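Separin (Saccharomyces cerevisiae, PDB 5U1T) cleaves the cohesin subunit MCD1/SCC1 as a caspase-like cysteine protease at anaphase onset, and is held inactive by securin for most of the cell cycle. Local coordinates at residues G534-D539 against L566-S571; T576-I581 against L612-F617; E514-E519 against M527-L532. One frame throughout, in Å; residues are numbered along the deposited sequence.

Contact 1 (G534-D539 against L566-S571)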
ATOM      1  N   GLY A 534      -2.069  -8.679 -19.566  1.00 59.68           N
ATOM      2  CA  GLY A 534      -0.863  -8.473 -18.794  1.00 56.54           C
ATOM      3  C   GLY A 534       0.302  -9.257 -19.358  1.00 55.01           C
ATOM      4  O   GLY A 534       1.221  -9.625 -18.634  1.00 63.44           O
ATOM      5  N   ILE A 535       0.269  -9.526 -20.654  1.00 57.05           N
ATOM      6  CA  ILE A 535       1.346 -10.247 -21.310  1.00 55.64           C
ATOM      7  C   ILE A 535       1.756  -9.488 -22.549  1.00 55.40           C
ATOM      8  O   ILE A 535       0.913  -9.075 -23.318  1.00 61.52           O
ATOM      9  CB  ILE A 535       0.929 -11.672 -21.696  1.00 59.81           C
ATOM     10  CG1 ILE A 535       0.446 -12.444 -20.461  1.00 64.77           C
ATOM     11  CG2 ILE A 535       2.079 -12.399 -22.386  1.00 58.67           C
ATOM     12  CD1 ILE A 535       1.530 -12.679 -19.413  1.00 63.14           C
ATOM     13  N   PHE A 536       3.046  -9.301 -22.760  1.00 59.64           N
ATOM     14  CA  PHE A 536       3.482  -8.422 -23.831  1.00 58.31           C
ATOM     15  C   PHE A 536       4.503  -9.119 -24.732  1.00 58.87           C
ATOM     16  O   PHE A 536       5.654  -9.309 -24.360  1.00 61.26           O
ATOM     17  CB  PHE A 536       3.995  -7.113 -23.203  1.00 53.86           C
ATOM     18  CG  PHE A 536       2.952  -6.453 -22.317  1.00 54.85           C
ATOM     19  CD1 PHE A 536       2.848  -6.781 -20.970  1.00 54.64           C
ATOM     20  CD2 PHE A 536       2.007  -5.586 -22.854  1.00 54.23           C
ATOM     21  CE1 PHE A 536       1.856  -6.242 -20.176  1.00 49.77           C
ATOM     22  CE2 PHE A 536       1.011  -5.029 -22.052  1.00 47.98           C
ATOM     23  CZ  PHE A 536       0.940  -5.366 -20.715  1.00 51.79           C
ATOM     24  N   ASP A 537       4.046  -9.527 -25.915  1.00 64.88           N
ATOM     25  CA  ASP A 537       4.836 -10.349 -26.844  1.00 68.64           C
ATOM     26  C   ASP A 537       5.114  -9.639 -28.193  1.00 64.29           C
ATOM     27  O   ASP A 537       5.589 -10.260 -29.151  1.00 66.06           O
ATOM     28  CB  ASP A 537       4.120 -11.702 -27.090  1.00 57.76           C
ATOM     29  CG  ASP A 537       2.804 -11.556 -27.879  1.00 67.79           C
ATOM     30  OD1 ASP A 537       2.464 -10.425 -28.293  1.00 65.88           O
ATOM     31  OD2 ASP A 537       2.099 -12.578 -28.106  1.00 73.19           O
ATOM     32  N   LEU A 538       4.774  -8.355 -28.272  1.00 58.97           N
ATOM     33  CA  LEU A 538       4.970  -7.591 -29.501  1.00 60.64           C
ATOM     34  C   LEU A 538       6.382  -7.039 -29.586  1.00 58.76           C
ATOM     35  O   LEU A 538       6.865  -6.441 -28.648  1.00 65.62           O
ATOM     36  CB  LEU A 538       3.966  -6.449 -29.592  1.00 55.73           C
ATOM     37  CG  LEU A 538       2.489  -6.840 -29.571  1.00 65.61           C
ATOM     38  CD1 LEU A 538       1.611  -5.671 -29.990  1.00 59.16           C
ATOM     39  CD2 LEU A 538       2.241  -8.039 -30.484  1.00 68.91           C
ATOM     40  N   ASP A 539       7.051  -7.243 -30.709  1.00 62.20           N
ATOM     41  CA  ASP A 539       8.366  -6.658 -30.877  1.00 65.22           C
ATOM     42  C   ASP A 539       8.256  -5.130 -30.947  1.00 68.47           C
ATOM     43  O   ASP A 539       7.423  -4.596 -31.676  1.00 74.32           O
ATOM     44  CB  ASP A 539       9.053  -7.208 -32.126  1.00 65.16           C
ATOM     45  CG  ASP A 539      10.459  -6.664 -32.290  1.00 68.87           C
ATOM     46  OD1 ASP A 539      10.593  -5.548 -32.827  1.00 72.27           O
ATOM     47  OD2 ASP A 539      11.434  -7.325 -31.858  1.00 67.14           O
ATOM     48  N   LEU A 566       1.926   1.930 -20.908  1.00 50.76           N
ATOM     49  CA  LEU A 566       1.684   1.893 -19.484  1.00 50.83           C
ATOM     50  C   LEU A 566       1.804   0.479 -18.925  1.00 54.44           C
ATOM     51  O   LEU A 566       2.587   0.216 -18.006  1.00 55.75           O
ATOM     52  CB  LEU A 566       0.308   2.445 -19.170  1.00 54.17           C
ATOM     53  CG  LEU A 566       0.025   2.367 -17.678  1.00 55.36           C
ATOM     54  CD1 LEU A 566       0.750   3.506 -16.996  1.00 53.94           C
ATOM     55  CD2 LEU A 566      -1.467   2.377 -17.377  1.00 50.52           C
ATOM     56  N   ASN A 567       1.029  -0.434 -19.502  1.00 57.34           N
ATOM     57  CA  ASN A 567       0.975  -1.799 -19.004  1.00 51.78           C
ATOM     58  C   ASN A 567       2.254  -2.563 -19.294  1.00 48.98           C
ATOM     59  O   ASN A 567       2.638  -3.425 -18.515  1.00 55.17           O
ATOM     60  CB  ASN A 567      -0.238  -2.523 -19.573  1.00 48.41           C
ATOM     61  CG  ASN A 567      -1.522  -2.134 -18.872  1.00 52.66           C
ATOM     62  OD1 ASN A 567      -2.166  -1.145 -19.236  1.00 49.07           O
ATOM     63  ND2 ASN A 567      -1.905  -2.907 -17.860  1.00 50.40           N
ATOM     64  N   LEU A 568       2.929  -2.228 -20.385  1.00 49.69           N
ATOM     65  CA  LEU A 568       4.258  -2.783 -20.659  1.00 54.24           C
ATOM     66  C   LEU A 568       5.273  -2.403 -19.559  1.00 56.55           C
ATOM     67  O   LEU A 568       5.929  -3.281 -18.976  1.00 51.35           O
ATOM     68  CB  LEU A 568       4.764  -2.319 -22.032  1.00 49.26           C
ATOM     69  CG  LEU A 568       6.210  -2.708 -22.383  1.00 56.15           C
ATOM     70  CD1 LEU A 568       6.380  -4.205 -22.524  1.00 52.60           C
ATOM     71  CD2 LEU A 568       6.686  -2.029 -23.651  1.00 58.60           C
ATOM     72  N   ASP A 569       5.373  -1.097 -19.290  1.00 53.64           N
ATOM     73  CA  ASP A 569       6.159  -0.556 -18.174  1.00 53.99           C
ATOM     74  C   ASP A 569       5.896  -1.276 -16.861  1.00 51.88           C
ATOM     75  O   ASP A 569       6.825  -1.792 -16.246  1.00 55.67           O
ATOM     76  CB  ASP A 569       5.878   0.930 -17.981  1.00 46.69           C
ATOM     77  CG  ASP A 569       6.783   1.792 -18.810  1.00 54.90           C
ATOM     78  OD1 ASP A 569       7.700   1.224 -19.435  1.00 60.93           O
ATOM     79  OD2 ASP A 569       6.589   3.030 -18.840  1.00 55.96           O
ATOM     80  N   MET A 570       4.636  -1.299 -16.437  1.00 47.12           N
ATOM     81  CA  MET A 570       4.286  -1.946 -15.198  1.00 46.84           C
ATOM     82  C   MET A 570       4.727  -3.399 -15.227  1.00 54.64           C
ATOM     83  O   MET A 570       5.295  -3.906 -14.258  1.00 53.73           O
ATOM     84  CB  MET A 570       2.790  -1.828 -14.937  1.00 45.49           C
ATOM     85  CG  MET A 570       2.365  -0.432 -14.556  1.00 46.89           C
ATOM     86  SD  MET A 570       0.584  -0.358 -14.395  1.00 60.37           S
ATOM     87  CE  MET A 570       0.335   0.208 -12.738  1.00 59.05           C
ATOM     88  N   SER A 571       4.534  -4.063 -16.347  1.00 58.16           N
ATOM     89  CA  SER A 571       4.923  -5.451 -16.436  1.00 57.34           C
ATOM     90  C   SER A 571       6.403  -5.652 -16.250  1.00 57.32           C
ATOM     91  O   SER A 571       6.838  -6.664 -15.749  1.00 53.59           O
ATOM     92  CB  SER A 571       4.481  -6.041 -17.752  1.00 53.75           C
ATOM     93  OG  SER A 571       5.415  -5.782 -18.751  1.00 60.82           O
TER

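Contact 2 (T576-I581 against L612-F617)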
ATOM      1  N   THR A 576       9.899   4.078 -17.417  1.00 51.89           N
ATOM      2  CA  THR A 576      10.530   4.578 -18.617  1.00 54.02           C
ATOM      3  C   THR A 576       9.688   5.487 -19.426  1.00 55.88           C
ATOM      4  O   THR A 576      10.109   6.533 -19.848  1.00 57.98           O
ATOM      5  CB  THR A 576      10.848   3.440 -19.576  1.00 61.83           C
ATOM      6  OG1 THR A 576      11.376   2.338 -18.855  1.00 62.56           O
ATOM      7  CG2 THR A 576      11.842   3.882 -20.584  1.00 54.94           C
ATOM      8  N   ASN A 577       8.485   5.043 -19.680  1.00 55.83           N
ATOM      9  CA  ASN A 577       7.578   5.812 -20.532  1.00 55.22           C
ATOM     10  C   ASN A 577       6.458   6.531 -19.807  1.00 57.68           C
ATOM     11  O   ASN A 577       5.620   7.153 -20.458  1.00 59.53           O
ATOM     12  CB  ASN A 577       6.949   4.910 -21.583  1.00 55.28           C
ATOM     13  CG  ASN A 577       7.942   4.455 -22.600  1.00 62.17           C
ATOM     14  OD1 ASN A 577       8.734   5.261 -23.119  1.00 64.44           O
ATOM     15  ND2 ASN A 577       7.950   3.154 -22.873  1.00 57.14           N
ATOM     16  N   LEU A 578       6.437   6.442 -18.480  1.00 54.44           N
ATOM     17  CA  LEU A 578       5.333   6.974 -17.684  1.00 53.51           C
ATOM     18  C   LEU A 578       5.049   8.446 -17.976  1.00 59.11           C
ATOM     19  O   LEU A 578       3.897   8.853 -18.196  1.00 54.98           O
ATOM     20  CB  LEU A 578       5.622   6.791 -16.191  1.00 50.67           C
ATOM     21  CG  LEU A 578       4.496   7.121 -15.215  1.00 50.40           C
ATOM     22  CD1 LEU A 578       3.146   6.759 -15.794  1.00 50.19           C
ATOM     23  CD2 LEU A 578       4.701   6.372 -13.907  1.00 52.55           C
ATOM     24  N   SER A 579       6.108   9.242 -17.959  1.00 57.98           N
ATOM     25  CA  SER A 579       5.982  10.668 -18.170  1.00 55.69           C
ATOM     26  C   SER A 579       5.582  11.014 -19.629  1.00 55.02           C
ATOM     27  O   SER A 579       4.654  11.801 -19.867  1.00 54.02           O
ATOM     28  CB  SER A 579       7.291  11.333 -17.774  1.00 50.95           C
ATOM     29  OG  SER A 579       7.214  12.710 -18.026  1.00 60.65           O
ATOM     30  N   LYS A 580       6.281  10.417 -20.592  1.00 57.88           N
ATOM     31  CA  LYS A 580       5.942  10.526 -22.019  1.00 59.79           C
ATOM     32  C   LYS A 580       4.447  10.310 -22.271  1.00 60.74           C
ATOM     33  O   LYS A 580       3.794  11.162 -22.866  1.00 55.65           O
ATOM     34  CB  LYS A 580       6.751   9.512 -22.846  1.00 60.32           C
ATOM     35  CG  LYS A 580       7.456  10.091 -24.063  1.00 67.91           C
ATOM     36  CD  LYS A 580       7.119   9.304 -25.359  1.00 75.47           C
ATOM     37  CE  LYS A 580       7.644  10.061 -26.610  1.00 90.50           C
ATOM     38  NZ  LYS A 580       7.338   9.409 -27.952  1.00 89.55           N
ATOM     39  N   ILE A 581       3.906   9.191 -21.787  1.00 56.75           N
ATOM     40  CA  ILE A 581       2.522   8.847 -22.086  1.00 56.47           C
ATOM     41  C   ILE A 581       1.488   9.589 -21.233  1.00 55.38           C
ATOM     42  O   ILE A 581       0.364   9.770 -21.674  1.00 60.61           O
ATOM     43  CB  ILE A 581       2.273   7.308 -21.973  1.00 55.20           C
ATOM     44  CG1 ILE A 581       2.299   6.826 -20.534  1.00 54.51           C
ATOM     45  CG2 ILE A 581       3.284   6.533 -22.804  1.00 59.46           C
ATOM     46  CD1 ILE A 581       2.223   5.338 -20.409  1.00 53.97           C
ATOM     47  N   LEU A 612      -3.338   7.042 -12.912  1.00 56.79           N
ATOM     48  CA  LEU A 612      -3.352   7.812 -11.684  1.00 51.15           C
ATOM     49  C   LEU A 612      -2.658   7.020 -10.582  1.00 53.57           C
ATOM     50  O   LEU A 612      -1.782   7.542  -9.888  1.00 53.01           O
ATOM     51  CB  LEU A 612      -4.781   8.145 -11.268  1.00 48.01           C
ATOM     52  CG  LEU A 612      -5.568   9.162 -12.082  1.00 49.68           C
ATOM     53  CD1 LEU A 612      -6.938   9.325 -11.497  1.00 50.81           C
ATOM     54  CD2 LEU A 612      -4.863  10.492 -12.109  1.00 50.03           C
ATOM     55  N   CYS A 613      -3.046   5.759 -10.440  1.00 51.45           N
ATOM     56  CA  CYS A 613      -2.457   4.885  -9.444  1.00 50.39           C
ATOM     57  C   CYS A 613      -0.965   4.630  -9.665  1.00 54.69           C
ATOM     58  O   CYS A 613      -0.214   4.525  -8.697  1.00 60.07           O
ATOM     59  CB  CYS A 613      -3.215   3.563  -9.400  1.00 47.70           C
ATOM     60  SG  CYS A 613      -2.456   2.236  -8.454  1.00 52.58           S
ATOM     61  N   TYR A 614      -0.508   4.547 -10.906  1.00 49.46           N
ATOM     62  CA  TYR A 614       0.917   4.307 -11.117  1.00 47.33           C
ATOM     63  C   TYR A 614       1.708   5.609 -11.008  1.00 51.66           C
ATOM     64  O   TYR A 614       2.882   5.587 -10.658  1.00 53.24           O
ATOM     65  CB  TYR A 614       1.177   3.653 -12.467  1.00 45.81           C
ATOM     66  CG  TYR A 614       2.468   2.877 -12.592  1.00 41.58           C
ATOM     67  CD1 TYR A 614       2.804   1.891 -11.673  1.00 42.66           C
ATOM     68  CD2 TYR A 614       3.332   3.097 -13.656  1.00 42.23           C
ATOM     69  CE1 TYR A 614       3.965   1.148 -11.802  1.00 41.29           C
ATOM     70  CE2 TYR A 614       4.499   2.357 -13.797  1.00 40.11           C
ATOM     71  CZ  TYR A 614       4.809   1.387 -12.859  1.00 42.14           C
ATOM     72  OH  TYR A 614       5.961   0.646 -12.971  1.00 48.87           O
ATOM     73  N   LEU A 615       1.073   6.733 -11.329  1.00 51.26           N
ATOM     74  CA  LEU A 615       1.701   8.025 -11.120  1.00 56.65           C
ATOM     75  C   LEU A 615       1.930   8.250  -9.617  1.00 55.72           C
ATOM     76  O   LEU A 615       3.028   8.574  -9.162  1.00 54.92           O
ATOM     77  CB  LEU A 615       0.846   9.158 -11.693  1.00 50.67           C
ATOM     78  CG  LEU A 615       0.835   9.384 -13.202  1.00 52.86           C
ATOM     79  CD1 LEU A 615      -0.115  10.518 -13.508  1.00 50.37           C
ATOM     80  CD2 LEU A 615       2.216   9.668 -13.764  1.00 44.08           C
ATOM     81  N   ASN A 616       0.862   8.067  -8.858  1.00 53.66           N
ATOM     82  CA  ASN A 616       0.884   8.218  -7.424  1.00 52.09           C
ATOM     83  C   ASN A 616       1.879   7.296  -6.714  1.00 53.28           C
ATOM     84  O   ASN A 616       2.587   7.709  -5.808  1.00 59.25           O
ATOM     85  CB  ASN A 616      -0.515   7.971  -6.898  1.00 55.22           C
ATOM     86  CG  ASN A 616      -0.557   7.862  -5.414  1.00 54.60           C
ATOM     87  OD1 ASN A 616      -0.154   6.843  -4.835  1.00 49.65           O
ATOM     88  ND2 ASN A 616      -1.076   8.900  -4.774  1.00 56.39           N
ATOM     89  N   PHE A 617       1.927   6.041  -7.120  1.00 52.54           N
ATOM     90  CA  PHE A 617       2.848   5.093  -6.524  1.00 50.55           C
ATOM     91  C   PHE A 617       4.302   5.455  -6.844  1.00 50.90           C
ATOM     92  O   PHE A 617       5.211   5.067  -6.111  1.00 53.24           O
ATOM     93  CB  PHE A 617       2.486   3.689  -7.004  1.00 48.98           C
ATOM     94  CG  PHE A 617       3.492   2.616  -6.666  1.00 47.73           C
ATOM     95  CD1 PHE A 617       4.537   2.319  -7.541  1.00 46.72           C
ATOM     96  CD2 PHE A 617       3.347   1.854  -5.526  1.00 45.61           C
ATOM     97  CE1 PHE A 617       5.435   1.311  -7.262  1.00 47.41           C
ATOM     98  CE2 PHE A 617       4.241   0.843  -5.244  1.00 49.21           C
ATOM     99  CZ  PHE A 617       5.301   0.579  -6.110  1.00 47.38           C
TER

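Contact 3 (E514-E519 against M527-L532)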
ATOM      1  N   GLU A 514      -5.171 -20.394 -22.182  1.00 67.51           N
ATOM      2  CA  GLU A 514      -3.727 -20.372 -22.381  1.00 67.43           C
ATOM      3  C   GLU A 514      -3.249 -19.903 -23.762  1.00 69.41           C
ATOM      4  O   GLU A 514      -2.671 -18.807 -23.877  1.00 75.72           O
ATOM      5  CB  GLU A 514      -3.150 -21.763 -22.096  1.00 81.15           C
ATOM      6  CG  GLU A 514      -3.251 -22.195 -20.622  1.00 95.71           C
ATOM      7  CD  GLU A 514      -2.732 -23.631 -20.362  1.00116.06           C
ATOM      8  OE1 GLU A 514      -2.466 -24.374 -21.358  1.00123.37           O
ATOM      9  OE2 GLU A 514      -2.591 -24.007 -19.159  1.00116.54           O
ATOM     10  N   ASN A 515      -3.458 -20.720 -24.797  1.00 66.49           N
ATOM     11  CA  ASN A 515      -2.874 -20.434 -26.115  1.00 67.53           C
ATOM     12  C   ASN A 515      -3.836 -19.840 -27.133  1.00 66.31           C
ATOM     13  O   ASN A 515      -4.357 -20.534 -28.002  1.00 67.00           O
ATOM     14  CB  ASN A 515      -2.265 -21.698 -26.719  1.00 71.17           C
ATOM     15  CG  ASN A 515      -1.210 -22.315 -25.824  1.00 78.62           C
ATOM     16  OD1 ASN A 515      -1.339 -23.470 -25.411  1.00 83.93           O
ATOM     17  ND2 ASN A 515      -0.160 -21.553 -25.517  1.00 73.27           N
ATOM     18  N   ILE A 516      -4.044 -18.539 -27.039  1.00 59.42           N
ATOM     19  CA  ILE A 516      -4.817 -17.830 -28.031  1.00 61.43           C
ATOM     20  C   ILE A 516      -3.929 -17.473 -29.221  1.00 60.63           C
ATOM     21  O   ILE A 516      -2.819 -16.995 -29.033  1.00 58.87           O
ATOM     22  CB  ILE A 516      -5.442 -16.587 -27.413  1.00 55.32           C
ATOM     23  CG1 ILE A 516      -6.478 -17.023 -26.386  1.00 56.21           C
ATOM     24  CG2 ILE A 516      -6.079 -15.733 -28.474  1.00 53.69           C
ATOM     25  CD1 ILE A 516      -6.493 -16.164 -25.177  1.00 62.02           C
ATOM     26  N   PRO A 517      -4.400 -17.746 -30.455  1.00 66.06           N
ATOM     27  CA  PRO A 517      -3.612 -17.395 -31.647  1.00 61.31           C
ATOM     28  C   PRO A 517      -3.703 -15.908 -32.001  1.00 62.25           C
ATOM     29  O   PRO A 517      -4.156 -15.562 -33.093  1.00 64.67           O
ATOM     30  CB  PRO A 517      -4.238 -18.260 -32.742  1.00 59.29           C
ATOM     31  CG  PRO A 517      -5.636 -18.468 -32.296  1.00 55.61           C
ATOM     32  CD  PRO A 517      -5.608 -18.518 -30.796  1.00 60.50           C
ATOM     33  N   SER A 518      -3.267 -15.039 -31.094  1.00 65.29           N
ATOM     34  CA  SER A 518      -3.458 -13.606 -31.278  1.00 57.75           C
ATOM     35  C   SER A 518      -2.632 -13.066 -32.436  1.00 58.07           C
ATOM     36  O   SER A 518      -2.981 -12.043 -33.019  1.00 61.17           O
ATOM     37  CB  SER A 518      -3.120 -12.845 -29.990  1.00 55.98           C
ATOM     38  OG  SER A 518      -1.778 -13.068 -29.591  1.00 57.35           O
ATOM     39  N   GLU A 519      -1.552 -13.755 -32.789  1.00 58.56           N
ATOM     40  CA  GLU A 519      -0.653 -13.235 -33.818  1.00 63.63           C
ATOM     41  C   GLU A 519      -1.307 -13.246 -35.199  1.00 64.73           C
ATOM     42  O   GLU A 519      -0.778 -12.674 -36.144  1.00 68.49           O
ATOM     43  CB  GLU A 519       0.664 -14.009 -33.845  1.00 58.08           C
ATOM     44  CG  GLU A 519       0.575 -15.417 -34.371  1.00 70.23           C
ATOM     45  CD  GLU A 519      -0.092 -16.391 -33.404  1.00 71.88           C
ATOM     46  OE1 GLU A 519      -0.390 -15.985 -32.254  1.00 73.40           O
ATOM     47  OE2 GLU A 519      -0.323 -17.563 -33.798  1.00 72.77           O
ATOM     48  N   MET A 527      -2.503  -5.436 -29.578  1.00 58.85           N
ATOM     49  CA  MET A 527      -2.147  -4.493 -28.512  1.00 54.85           C
ATOM     50  C   MET A 527      -3.232  -4.404 -27.467  1.00 53.06           C
ATOM     51  O   MET A 527      -2.942  -4.400 -26.290  1.00 52.27           O
ATOM     52  CB  MET A 527      -1.852  -3.107 -29.073  1.00 50.18           C
ATOM     53  CG  MET A 527      -0.489  -3.026 -29.704  1.00 52.58           C
ATOM     54  SD  MET A 527      -0.105  -1.468 -30.504  1.00 61.20           S
ATOM     55  CE  MET A 527       0.112  -0.361 -29.134  1.00 61.89           C
ATOM     56  N   ILE A 528      -4.486  -4.339 -27.891  1.00 52.60           N
ATOM     57  CA  ILE A 528      -5.564  -4.358 -26.924  1.00 51.52           C
ATOM     58  C   ILE A 528      -5.503  -5.689 -26.169  1.00 55.99           C
ATOM     59  O   ILE A 528      -5.636  -5.711 -24.948  1.00 56.59           O
ATOM     60  CB  ILE A 528      -6.942  -4.152 -27.577  1.00 46.82           C
ATOM     61  CG1 ILE A 528      -7.051  -2.724 -28.116  1.00 49.53           C
ATOM     62  CG2 ILE A 528      -8.045  -4.378 -26.563  1.00 47.93           C
ATOM     63  CD1 ILE A 528      -8.356  -2.392 -28.799  1.00 42.05           C
ATOM     64  N   PHE A 529      -5.252  -6.784 -26.889  1.00 52.56           N
ATOM     65  CA  PHE A 529      -5.191  -8.127 -26.299  1.00 52.52           C
ATOM     66  C   PHE A 529      -4.139  -8.262 -25.188  1.00 52.05           C
ATOM     67  O   PHE A 529      -4.428  -8.735 -24.092  1.00 51.89           O
ATOM     68  CB  PHE A 529      -4.918  -9.148 -27.397  1.00 48.02           C
ATOM     69  CG  PHE A 529      -4.905 -10.552 -26.922  1.00 45.75           C
ATOM     70  CD1 PHE A 529      -6.081 -11.178 -26.544  1.00 51.21           C
ATOM     71  CD2 PHE A 529      -3.718 -11.266 -26.869  1.00 50.34           C
ATOM     72  CE1 PHE A 529      -6.075 -12.494 -26.100  1.00 50.88           C
ATOM     73  CE2 PHE A 529      -3.699 -12.582 -26.435  1.00 46.53           C
ATOM     74  CZ  PHE A 529      -4.878 -13.198 -26.051  1.00 49.53           C
ATOM     75  N   CYS A 530      -2.915  -7.858 -25.499  1.00 51.57           N
ATOM     76  CA  CYS A 530      -1.814  -7.827 -24.541  1.00 54.79           C
ATOM     77  C   CYS A 530      -2.116  -7.009 -23.284  1.00 55.12           C
ATOM     78  O   CYS A 530      -1.832  -7.431 -22.157  1.00 50.04           O
ATOM     79  CB  CYS A 530      -0.571  -7.257 -25.217  1.00 53.65           C
ATOM     80  SG  CYS A 530       0.102  -8.334 -26.463  1.00 54.55           S
ATOM     81  N   SER A 531      -2.689  -5.834 -23.501  1.00 48.95           N
ATOM     82  CA  SER A 531      -3.016  -4.937 -22.412  1.00 50.15           C
ATOM     83  C   SER A 531      -4.042  -5.562 -21.505  1.00 57.32           C
ATOM     84  O   SER A 531      -3.996  -5.371 -20.295  1.00 63.31           O
ATOM     85  CB  SER A 531      -3.513  -3.599 -22.944  1.00 50.00           C
ATOM     86  OG  SER A 531      -2.462  -2.956 -23.648  1.00 55.10           O
ATOM     87  N   LEU A 532      -4.970  -6.306 -22.097  1.00 58.67           N
ATOM     88  CA  LEU A 532      -6.012  -6.986 -21.344  1.00 56.40           C
ATOM     89  C   LEU A 532      -5.407  -8.147 -20.557  1.00 58.09           C
ATOM     90  O   LEU A 532      -5.861  -8.464 -19.467  1.00 55.93           O
ATOM     91  CB  LEU A 532      -7.128  -7.491 -22.274  1.00 56.74           C
ATOM     92  CG  LEU A 532      -8.379  -6.641 -22.552  1.00 57.88           C
ATOM     93  CD1 LEU A 532      -9.178  -6.408 -21.290  1.00 64.56           C
ATOM     94  CD2 LEU A 532      -8.013  -5.306 -23.110  1.00 61.85           C
TER

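Contact 1 (G534-D539 against L566-S571)
The extended loop that holds F536 runs past one side of helix 557-572. The two backbones come nearest at F536 and L568, with 6.5 Å between F536 CA and L568 CA. G534 leaves the preceding helix 523-533 with a positive phi. The chain then straightens through I535 and F536 before D539, which caps the next short helix through its OD1 and the backbone N of E542.

F536 is the residue of the loop whose side chain meets the helix. Its CG is anti to the carbonyl carbon (chi1 -56°), and this sends the ring towards the helix. One ring face lies flat over the helix backbone. L568 CA sits 4.0 Å from the centroid of the F536 ring, almost exactly on the ring normal, in a CH-pi contact. L568 N lies over the same ring nearer its rim, 3.7 Å from F536 CZ. N567 CB also comes to F536 CZ, at an oblique angle. At the root of the ring, L568 CD1 packs on F536 CB at 3.8 Å.

In the all-helical part of separase, the loop joins helix 523-533 to helix 540-543 and is pinned to a later helix by one aromatic ring. Y564, one turn earlier on helix 557-572, meets the F536 ring edge-to-face. Aromatic side chains of the other protein chain pack on F536 and on S571.

S571 comes obliquely to the CD1-CE1 side of the ring, with S571 OG 3.5 Å from F536 CD1. The hydroxyl does not bond to the loop. S571 OG donates to L568 O at 2.6 Å, 16° out of the carbonyl plane. That bond ties the serine back to its own helix and fixes its rotation beside the ring.

Contact 2 (T576-I581 against L612-F617)
L578, in the first turn of helix 578-590, faces L615 of helix 602-617, and L578 CA lies 7.6 Å from L615 CA. No hydrogen bond crosses between the segments, and the contact is apolar.

L578 supplies about half of the buried surface. Its CG is anti to the backbone N (chi1 -172°), which carries the branched end across to the other helix. The two methyls then part. CD1 goes to the leucine and CD2 to the tyrosine. L578 CD1 meets L615 CD2 at 3.7 Å. The same L615 methyl also touches L578 CG, so it rests against the branch point as well as the methyl. L615 leaves its helix to one side, but its CD2 branch turns to L578.

The second methyl, L578 CD2, lies 3.6 Å from Y614 CD2. It comes to the ring obliquely. It also lies near the backbone at Y614 O, 3.8 Å away.

The arrangement is helix-to-helix packing within the helical domain, between neighbouring helices that are not consecutive in the chain. In the sequence the short helix 593-596 comes between them. F620, in the loop that follows helix 602-617, touches both L578 and L615 and adds to the apolar cluster. All three residues that touch are buried.

The polar end of Y614 is taken up outside the two segments. Its OH is hydrogen-bonded to L574 O, in the turn before helix 578-590. The ring is thus held at its hydroxyl end while L578 packs on its CD2 side. Near the start of helix 578-590, I581 N donates to N577 O at 3.0 Å.

Contact 3 (E514-E519 against M527-L532)
M527 O is gripped by two donors of one residue, S531. S531 N donates the usual helix bond at 3.1 Å to M527 O. S531 OG adds a second bond to M527 O at 3.0 Å, with a C=O...donor angle of 152°. The two come to the carbonyl from opposite faces of its plane. This bonding lies on helix 523-533, well away from the loop that the helix packs against.

F529 makes the contact with that loop. Its CG is anti to the backbone N (chi1 -177°), and the ring reaches out to I516 at its far end and S518 along one side. I516 CD1 comes to the ring at its edge, near the ring plane, 3.5 Å from F529 CZ. I516 CB and CG2 also lie against the same corner, so the isoleucine packs against the far end of the ring.

The loop joins helices 501-509 and 523-533, and it folds back on the second helix through this phenylalanine. P517 is the centre of an inverse gamma turn, closed by a weak bond from S518 N to I516 O. The turn directs P517 away and points both of its neighbours at F529.

S518 meets the ring along one side, obliquely. Its CB lies 3.5 Å from F529 CD2 and nearly as close to CE2. W521 meets the F529 ring edge-to-face, and Y508 of helix 501-509 touches both F529 and I516.

With an alanine in place of F529 the ring is gone, and I516 and S518 would probably lose their partner on the helix, leaving a gap where the ring had met W521 and Y508.

The contacts follow one another along the chain in the order 3, 1, 2. Contacts 1 and 3 have centres 11 Å apart and touch. L538 CD1 packs on M527 CG at 3.4 Å, and D537 lies beside C530. Contacts 1 and 2 have centres 14 Å apart and join through helix 557-572. D569 OD2 is 2.9 Å from N577 N, a probable hydrogen bond, and M570 packs on Y614. Contacts 2 and 3 do not touch; their nearest atoms are about 10 Å apart. All three lie in the helical part of the chain, away from C1497, the probable active-site cysteine.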